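Local coordinates for exopolygalacturonate lyase (Vibrio vulnificus, PDB 5A29), which probably cleaves polygalacturonate by beta-elimination, as a manganese-bound, probably exolytic, family 2 polysaccharide lyase, at residues S463-M468 and V497-V502; T469-I474 and L525-A530. One frame throughout, in Å; residues are numbered along the deposited sequence.

Interaction 1: residues S463-M468 and V497-V502; sequences SSVSPM and VEKRFV
The extended backbone of V465 and S466 runs past the last turn of helix 484-500, with the CA atoms of V465 and K499 9.1 Å apart and those of S466 and R500 9.2 Å apart. That separation is too wide for main chains to meet, and two long basic side chains bridge it. K499, bent at its third torsion (chi3 -58°), reaches the loop with its ammonium group. Its NZ donates a hydrogen bond of 2.9 Å to the carbonyl O of S463, lying in the carbonyl plane with a C=O...N angle of 152°. The same NZ sits 3.3 Å from the backbone N of V465, a meeting of two donors that is mere proximity. V465 CG2 packs against the end of the lysine chain, 3.9 Å from CE of K499. R500 lays its guanidinium farther along, against S466 and P467, where the side chains of P467 and R500 cross at about a right angle and CD of P467 lies 3.4 Å from NH1 of R500. The neighbouring NH2 of R500 approaches CB of S466 at 4.0 Å. A salt bridge from R500 NH1 to E521 holds this group from the side of helix 521-532. S466 OG caps the backbone N of T469 and is also hydrogen-bonded to E414, while T469 OG1 accepts a hydrogen bond from S466 N. This reciprocal pair is a capping box, which opens helix 467-480 beside the C-terminal end of helix 484-500, where R500 leads into the short antiparallel hairpin of strands 501-502 and 505-506.

Interaction 2: residues T469-I474 and L525-A530; sequences TLFSAI and LLTLDA
Apolar packing dominates the meeting of L470 and I474 with L525 and L528, residues on two helical segments that run nearly parallel, their axes 9.4 Å apart at an angle of 26°. At one end the methyl groups CD1 of L470 and CD2 of L525 touch at 3.8 Å. I474 penetrates more deeply: with CG1 anti to the carbonyl carbon (chi1 -65°), its terminal CD1 presses on the opposite backbone, 3.6 Å from N of L528, and also reaches CB of L528 at 4.0 Å. The CG2 methyl of T527 closes on this same I474 CD1 at 3.9 Å, so one methyl is lodged between two consecutive residues of helix 521-532.

Aromatic contact is confined to F471. Its ring turns an edge to T527, CE1 lying 3.8 Å from OG1 near the ring plane. That hydroxyl is hydrogen-bonded to the carbonyl O of L523 one turn earlier in its own helix, which fixes its position beside the phenyl edge. The ring also stacks with Y542.

Helix 417-426 packs against the side of helix 467-480 that bears F471 and S472. Beyond helix 521-532, L525 and L526 both rest on V36 of helix 27-46, and L526 also meets A96 and V100 of helix 88-101, so this buried contact lies between helix 417-426 on the one hand and helices 27-46 and 88-101 on the other.

How the interactions relate
Helix 467-480 serves both contacts: its capped start belongs to interaction 1, and the turns that follow supply interaction 2. The two centres lie about 13 Å apart, on the same side of the chain's centre. They meet directly where CG2 of V497 packs on CD1 of L525 at 3.7 Å, joining helix 484-500 to helix 521-532. The segments alternate along the sequence, which illustrates how three successive helices can be tied together by interlocked pairings, polar at the rim and apolar inside. Both contacts lie away from the manganese and tartrate sites; the side chain of R500 is about 14 Å from a bound tartrate.

Interaction 1: residues S463-M468 and V497-V502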
ATOM      1  N   SER A 463      14.087  21.353   5.306  1.00 28.59           N
ATOM      2  CA  SER A 463      13.948  20.663   6.569  1.00 34.45           C
ATOM      3  C   SER A 463      12.776  19.694   6.695  1.00 34.47           C
ATOM      4  O   SER A 463      12.773  18.876   7.574  1.00 33.21           O
ATOM      5  CB  SER A 463      13.873  21.642   7.741  1.00 40.06           C
ATOM      6  OG  SER A 463      12.714  22.395   7.572  1.00 45.95           O
ATOM      7  N   SER A 464      11.793  19.706   5.817  1.00 28.50           N
ATOM      8  CA  SER A 464      10.775  18.664   5.994  1.00 31.29           C
ATOM      9  C   SER A 464      11.111  17.619   4.965  1.00 31.02           C
ATOM     10  O   SER A 464      11.048  17.879   3.749  1.00 36.11           O
ATOM     11  CB  SER A 464       9.356  19.186   5.814  1.00 33.07           C
ATOM     12  OG  SER A 464       9.400  20.235   4.874  1.00 40.72           O
ATOM     13  N   VAL A 465      11.581  16.488   5.456  1.00 25.54           N
ATOM     14  CA  VAL A 465      12.011  15.424   4.578  1.00 28.12           C
ATOM     15  C   VAL A 465      11.260  14.192   4.971  1.00 24.24           C
ATOM     16  O   VAL A 465      10.799  14.043   6.129  1.00 20.57           O
ATOM     17  CB  VAL A 465      13.570  15.211   4.629  1.00 28.80           C
ATOM     18  CG1 VAL A 465      14.254  16.466   4.083  1.00 29.80           C
ATOM     19  CG2 VAL A 465      14.039  14.943   6.037  1.00 31.03           C
ATOM     20  N   SER A 466      11.184  13.244   4.051  1.00 17.86           N
ATOM     21  CA  SER A 466      10.545  11.976   4.373  1.00 20.59           C
ATOM     22  C   SER A 466      11.239  10.866   3.579  1.00 18.81           C
ATOM     23  O   SER A 466      12.071  11.166   2.717  1.00 20.23           O
ATOM     24  CB  SER A 466       9.078  12.057   3.948  1.00 26.05           C
ATOM     25  OG  SER A 466       9.092  12.186   2.538  1.00 28.94           O
ATOM     26  N   PRO A 467      10.896   9.591   3.833  1.00 19.80           N
ATOM     27  CA  PRO A 467      11.416   8.528   2.937  1.00 19.97           C
ATOM     28  C   PRO A 467      11.091   8.806   1.451  1.00 18.87           C
ATOM     29  O   PRO A 467      11.922   8.502   0.514  1.00 18.45           O
ATOM     30  CB  PRO A 467      10.697   7.260   3.458  1.00 20.43           C
ATOM     31  CG  PRO A 467      10.433   7.577   4.927  1.00 22.63           C
ATOM     32  CD  PRO A 467      10.037   9.043   4.909  1.00 22.25           C
ATOM     33  N   MET A 468       9.900   9.373   1.198  1.00 19.22           N
ATOM     34  CA  MET A 468       9.477   9.705  -0.173  1.00 19.07           C
ATOM     35  C   MET A 468      10.397  10.748  -0.789  1.00 19.89           C
ATOM     36  O   MET A 468      10.592  10.717  -2.035  1.00 18.00           O
ATOM     37  CB  MET A 468       8.047  10.245  -0.229  1.00 21.63           C
ATOM     38  CG  MET A 468       7.013   9.216   0.204  1.00 22.21           C
ATOM     39  SD  MET A 468       7.089   7.709  -0.870  1.00 31.15           S
ATOM     40  CE  MET A 468       7.634   6.635   0.418  1.00 25.33           C
ATOM     41  N   VAL A 497      17.621  10.795   9.353  1.00 17.46           N
ATOM     42  CA  VAL A 497      18.135  10.023  10.432  1.00 18.49           C
ATOM     43  C   VAL A 497      18.079  10.880  11.708  1.00 20.95           C
ATOM     44  O   VAL A 497      17.599  10.435  12.781  1.00 21.18           O
ATOM     45  CB  VAL A 497      19.566   9.560  10.128  1.00 18.49           C
ATOM     46  CG1 VAL A 497      20.222   8.968  11.412  1.00 20.30           C
ATOM     47  CG2 VAL A 497      19.547   8.535   8.959  1.00 18.02           C
ATOM     48  N   GLU A 498      18.478  12.139  11.585  1.00 22.31           N
ATOM     49  CA  GLU A 498      18.473  13.017  12.757  1.00 25.48           C
ATOM     50  C   GLU A 498      17.081  13.148  13.399  1.00 27.87           C
ATOM     51  O   GLU A 498      16.978  12.987  14.612  1.00 27.18           O
ATOM     52  CB  GLU A 498      19.074  14.373  12.405  1.00 30.24           C
ATOM     53  CG  GLU A 498      18.881  15.470  13.433  1.00 43.38           C
ATOM     54  CD  GLU A 498      19.604  16.735  12.979  1.00 60.11           C
ATOM     55  OE1 GLU A 498      19.191  17.327  11.937  1.00 67.96           O
ATOM     56  OE2 GLU A 498      20.628  17.099  13.615  1.00 66.22           O
ATOM     57  N   LYS A 499      16.018  13.262  12.594  1.00 20.07           N
ATOM     58  CA  LYS A 499      14.638  13.400  13.100  1.00 22.64           C
ATOM     59  C   LYS A 499      13.922  12.086  13.461  1.00 24.83           C
ATOM     60  O   LYS A 499      13.170  12.048  14.437  1.00 22.35           O
ATOM     61  CB  LYS A 499      13.765  14.180  12.099  1.00 28.44           C
ATOM     62  CG  LYS A 499      14.222  15.611  11.851  1.00 36.30           C
ATOM     63  CD  LYS A 499      13.191  16.394  11.013  1.00 48.44           C
ATOM     64  CE  LYS A 499      12.868  15.774   9.622  1.00 55.82           C
ATOM     65  NZ  LYS A 499      11.795  16.460   8.785  1.00 43.85           N
ATOM     66  N   ARG A 500      14.153  10.985  12.714  1.00 19.55           N
ATOM     67  CA  ARG A 500      13.316   9.800  12.894  1.00 18.90           C
ATOM     68  C   ARG A 500      14.046   8.658  13.563  1.00 19.44           C
ATOM     69  O   ARG A 500      13.429   7.708  13.920  1.00 18.68           O
ATOM     70  CB  ARG A 500      12.894   9.268  11.525  1.00 22.30           C
ATOM     71  CG  ARG A 500      12.111  10.361  10.793  1.00 22.64           C
ATOM     72  CD  ARG A 500      10.918   9.793  10.135  1.00 30.18           C
ATOM     73  NE  ARG A 500      10.184  10.836   9.434  1.00 28.92           N
ATOM     74  CZ  ARG A 500       9.274  10.595   8.516  1.00 30.94           C
ATOM     75  NH1 ARG A 500       9.051   9.348   8.136  1.00 26.50           N
ATOM     76  NH2 ARG A 500       8.656  11.610   7.907  1.00 30.40           N
ATOM     77  N   PHE A 501      15.372   8.689  13.616  1.00 17.54           N
ATOM     78  CA  PHE A 501      16.034   7.578  14.284  1.00 18.40           C
ATOM     79  C   PHE A 501      16.126   7.913  15.821  1.00 21.31           C
ATOM     80  O   PHE A 501      16.935   8.735  16.202  1.00 18.64           O
ATOM     81  CB  PHE A 501      17.449   7.392  13.729  1.00 19.02           C
ATOM     82  CG  PHE A 501      18.198   6.191  14.285  1.00 18.68           C
ATOM     83  CD1 PHE A 501      17.650   4.942  14.232  1.00 23.68           C
ATOM     84  CD2 PHE A 501      19.517   6.333  14.742  1.00 26.01           C
ATOM     85  CE1 PHE A 501      18.326   3.821  14.690  1.00 25.69           C
ATOM     86  CE2 PHE A 501      20.214   5.222  15.238  1.00 27.03           C
ATOM     87  CZ  PHE A 501      19.614   3.968  15.190  1.00 25.06           C
ATOM     88  N   VAL A 502      15.297   7.285  16.641  1.00 21.20           N
ATOM     89  CA  VAL A 502      15.011   7.788  17.993  1.00 24.30           C
ATOM     90  C   VAL A 502      14.981   6.514  18.852  1.00 22.46           C
ATOM     91  O   VAL A 502      14.300   5.517  18.485  1.00 21.99           O
ATOM     92  CB  VAL A 502      13.608   8.439  18.050  1.00 22.71           C
ATOM     93  CG1 VAL A 502      13.170   8.656  19.534  1.00 23.13           C
ATOM     94  CG2 VAL A 502      13.628   9.788  17.346  1.00 26.30           C
TER

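Interaction 2: residues T469-I474 and L525-A530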
ATOM      1  N   THR A 469      11.004  11.642   0.015  1.00 18.09           N
ATOM      2  CA  THR A 469      11.988  12.592  -0.560  1.00 17.74           C
ATOM      3  C   THR A 469      13.129  11.840  -1.207  1.00 17.99           C
ATOM      4  O   THR A 469      13.596  12.192  -2.339  1.00 19.22           O
ATOM      5  CB  THR A 469      12.593  13.531   0.547  1.00 19.85           C
ATOM      6  OG1 THR A 469      11.502  14.076   1.324  1.00 18.95           O
ATOM      7  CG2 THR A 469      13.375  14.651  -0.107  1.00 21.70           C
ATOM      8  N   LEU A 470      13.618  10.833  -0.477  1.00 18.54           N
ATOM      9  CA  LEU A 470      14.799  10.068  -0.929  1.00 18.16           C
ATOM     10  C   LEU A 470      14.412   9.214  -2.164  1.00 19.91           C
ATOM     11  O   LEU A 470      15.172   9.172  -3.128  1.00 18.32           O
ATOM     12  CB  LEU A 470      15.337   9.105   0.150  1.00 16.98           C
ATOM     13  CG  LEU A 470      15.742   9.730   1.513  1.00 21.33           C
ATOM     14  CD1 LEU A 470      16.596   8.705   2.290  1.00 17.81           C
ATOM     15  CD2 LEU A 470      16.541  10.967   1.215  1.00 23.73           C
ATOM     16  N   PHE A 471      13.272   8.512  -2.133  1.00 17.05           N
ATOM     17  CA  PHE A 471      12.961   7.664  -3.307  1.00 18.14           C
ATOM     18  C   PHE A 471      12.783   8.565  -4.522  1.00 15.99           C
ATOM     19  O   PHE A 471      13.070   8.152  -5.668  1.00 18.82           O
ATOM     20  CB  PHE A 471      11.656   6.866  -3.118  1.00 17.95           C
ATOM     21  CG  PHE A 471      11.770   5.732  -2.115  1.00 17.11           C
ATOM     22  CD1 PHE A 471      12.749   4.748  -2.222  1.00 16.37           C
ATOM     23  CD2 PHE A 471      10.874   5.663  -1.030  1.00 17.39           C
ATOM     24  CE1 PHE A 471      12.823   3.693  -1.269  1.00 17.68           C
ATOM     25  CE2 PHE A 471      10.948   4.610  -0.103  1.00 17.34           C
ATOM     26  CZ  PHE A 471      11.925   3.594  -0.231  1.00 16.56           C
ATOM     27  N   SER A 472      12.180   9.727  -4.325  1.00 13.16           N
ATOM     28  CA  SER A 472      11.903  10.591  -5.479  1.00 15.80           C
ATOM     29  C   SER A 472      13.231  11.173  -6.019  1.00 17.58           C
ATOM     30  O   SER A 472      13.424  11.350  -7.228  1.00 14.24           O
ATOM     31  CB  SER A 472      11.015  11.762  -5.050  1.00 16.23           C
ATOM     32  OG  SER A 472       9.678  11.253  -4.792  1.00 17.56           O
ATOM     33  N   ALA A 473      14.081  11.632  -5.108  1.00 14.80           N
ATOM     34  CA  ALA A 473      15.390  12.207  -5.561  1.00 17.00           C
ATOM     35  C   ALA A 473      16.230  11.163  -6.305  1.00 18.70           C
ATOM     36  O   ALA A 473      16.938  11.483  -7.286  1.00 17.74           O
ATOM     37  CB  ALA A 473      16.137  12.819  -4.329  1.00 16.00           C
ATOM     38  N   ILE A 474      16.215   9.909  -5.831  1.00 17.32           N
ATOM     39  CA  ILE A 474      16.874   8.847  -6.537  1.00 17.60           C
ATOM     40  C   ILE A 474      16.275   8.623  -7.929  1.00 19.28           C
ATOM     41  O   ILE A 474      17.015   8.420  -8.905  1.00 19.48           O
ATOM     42  CB  ILE A 474      16.862   7.551  -5.698  1.00 16.84           C
ATOM     43  CG1 ILE A 474      17.708   7.750  -4.403  1.00 19.14           C
ATOM     44  CG2 ILE A 474      17.298   6.317  -6.531  1.00 19.03           C
ATOM     45  CD1 ILE A 474      17.346   6.667  -3.352  1.00 20.01           C
ATOM     46  N   LEU A 525      16.799   4.635   3.129  1.00 16.04           N
ATOM     47  CA  LEU A 525      18.252   4.902   3.386  1.00 16.17           C
ATOM     48  C   LEU A 525      19.179   3.959   2.639  1.00 15.11           C
ATOM     49  O   LEU A 525      20.244   4.375   2.119  1.00 17.70           O
ATOM     50  CB  LEU A 525      18.557   4.877   4.935  1.00 14.72           C
ATOM     51  CG  LEU A 525      17.874   6.055   5.605  1.00 15.05           C
ATOM     52  CD1 LEU A 525      17.875   5.769   7.139  1.00 17.53           C
ATOM     53  CD2 LEU A 525      18.503   7.422   5.364  1.00 15.00           C
ATOM     54  N   LEU A 526      18.822   2.675   2.618  1.00 14.17           N
ATOM     55  CA  LEU A 526      19.678   1.711   1.919  1.00 17.26           C
ATOM     56  C   LEU A 526      19.584   1.829   0.424  1.00 17.88           C
ATOM     57  O   LEU A 526      20.561   1.514  -0.326  1.00 18.89           O
ATOM     58  CB  LEU A 526      19.337   0.311   2.357  1.00 15.67           C
ATOM     59  CG  LEU A 526      19.601   0.108   3.841  1.00 17.88           C
ATOM     60  CD1 LEU A 526      19.193  -1.322   4.173  1.00 18.07           C
ATOM     61  CD2 LEU A 526      21.100   0.334   4.197  1.00 23.48           C
ATOM     62  N   THR A 527      18.450   2.333  -0.063  1.00 17.89           N
ATOM     63  CA  THR A 527      18.327   2.488  -1.562  1.00 16.13           C
ATOM     64  C   THR A 527      19.272   3.654  -1.954  1.00 17.73           C
ATOM     65  O   THR A 527      19.931   3.660  -3.023  1.00 17.53           O
ATOM     66  CB  THR A 527      16.837   2.765  -1.949  1.00 15.64           C
ATOM     67  OG1 THR A 527      16.022   1.638  -1.513  1.00 15.71           O
ATOM     68  CG2 THR A 527      16.665   2.859  -3.523  1.00 19.15           C
ATOM     69  N   LEU A 528      19.316   4.711  -1.123  1.00 15.72           N
ATOM     70  CA  LEU A 528      20.253   5.764  -1.414  1.00 15.67           C
ATOM     71  C   LEU A 528      21.701   5.235  -1.352  1.00 18.09           C
ATOM     72  O   LEU A 528      22.539   5.579  -2.247  1.00 17.91           O
ATOM     73  CB  LEU A 528      20.085   6.929  -0.459  1.00 16.24           C
ATOM     74  CG  LEU A 528      21.147   8.022  -0.514  1.00 17.65           C
ATOM     75  CD1 LEU A 528      21.255   8.624  -1.916  1.00 19.07           C
ATOM     76  CD2 LEU A 528      20.918   9.165   0.490  1.00 17.52           C
ATOM     77  N   ASP A 529      21.983   4.426  -0.330  1.00 18.08           N
ATOM     78  CA  ASP A 529      23.368   3.902  -0.216  1.00 19.07           C
ATOM     79  C   ASP A 529      23.680   3.041  -1.450  1.00 20.92           C
ATOM     80  O   ASP A 529      24.811   3.075  -1.978  1.00 21.69           O
ATOM     81  CB  ASP A 529      23.466   2.975   0.967  1.00 18.90           C
ATOM     82  CG  ASP A 529      24.905   2.740   1.352  1.00 24.61           C
ATOM     83  OD1 ASP A 529      25.625   3.748   1.642  1.00 26.46           O
ATOM     84  OD2 ASP A 529      25.264   1.549   1.396  1.00 26.54           O
ATOM     85  N   ALA A 530      22.718   2.205  -1.870  1.00 17.82           N
ATOM     86  CA  ALA A 530      22.917   1.435  -3.110  1.00 18.75           C
ATOM     87  C   ALA A 530      23.219   2.341  -4.301  1.00 19.22           C
ATOM     88  O   ALA A 530      24.084   2.003  -5.132  1.00 24.40           O
ATOM     89  CB  ALA A 530      21.692   0.534  -3.365  1.00 18.77           C
TER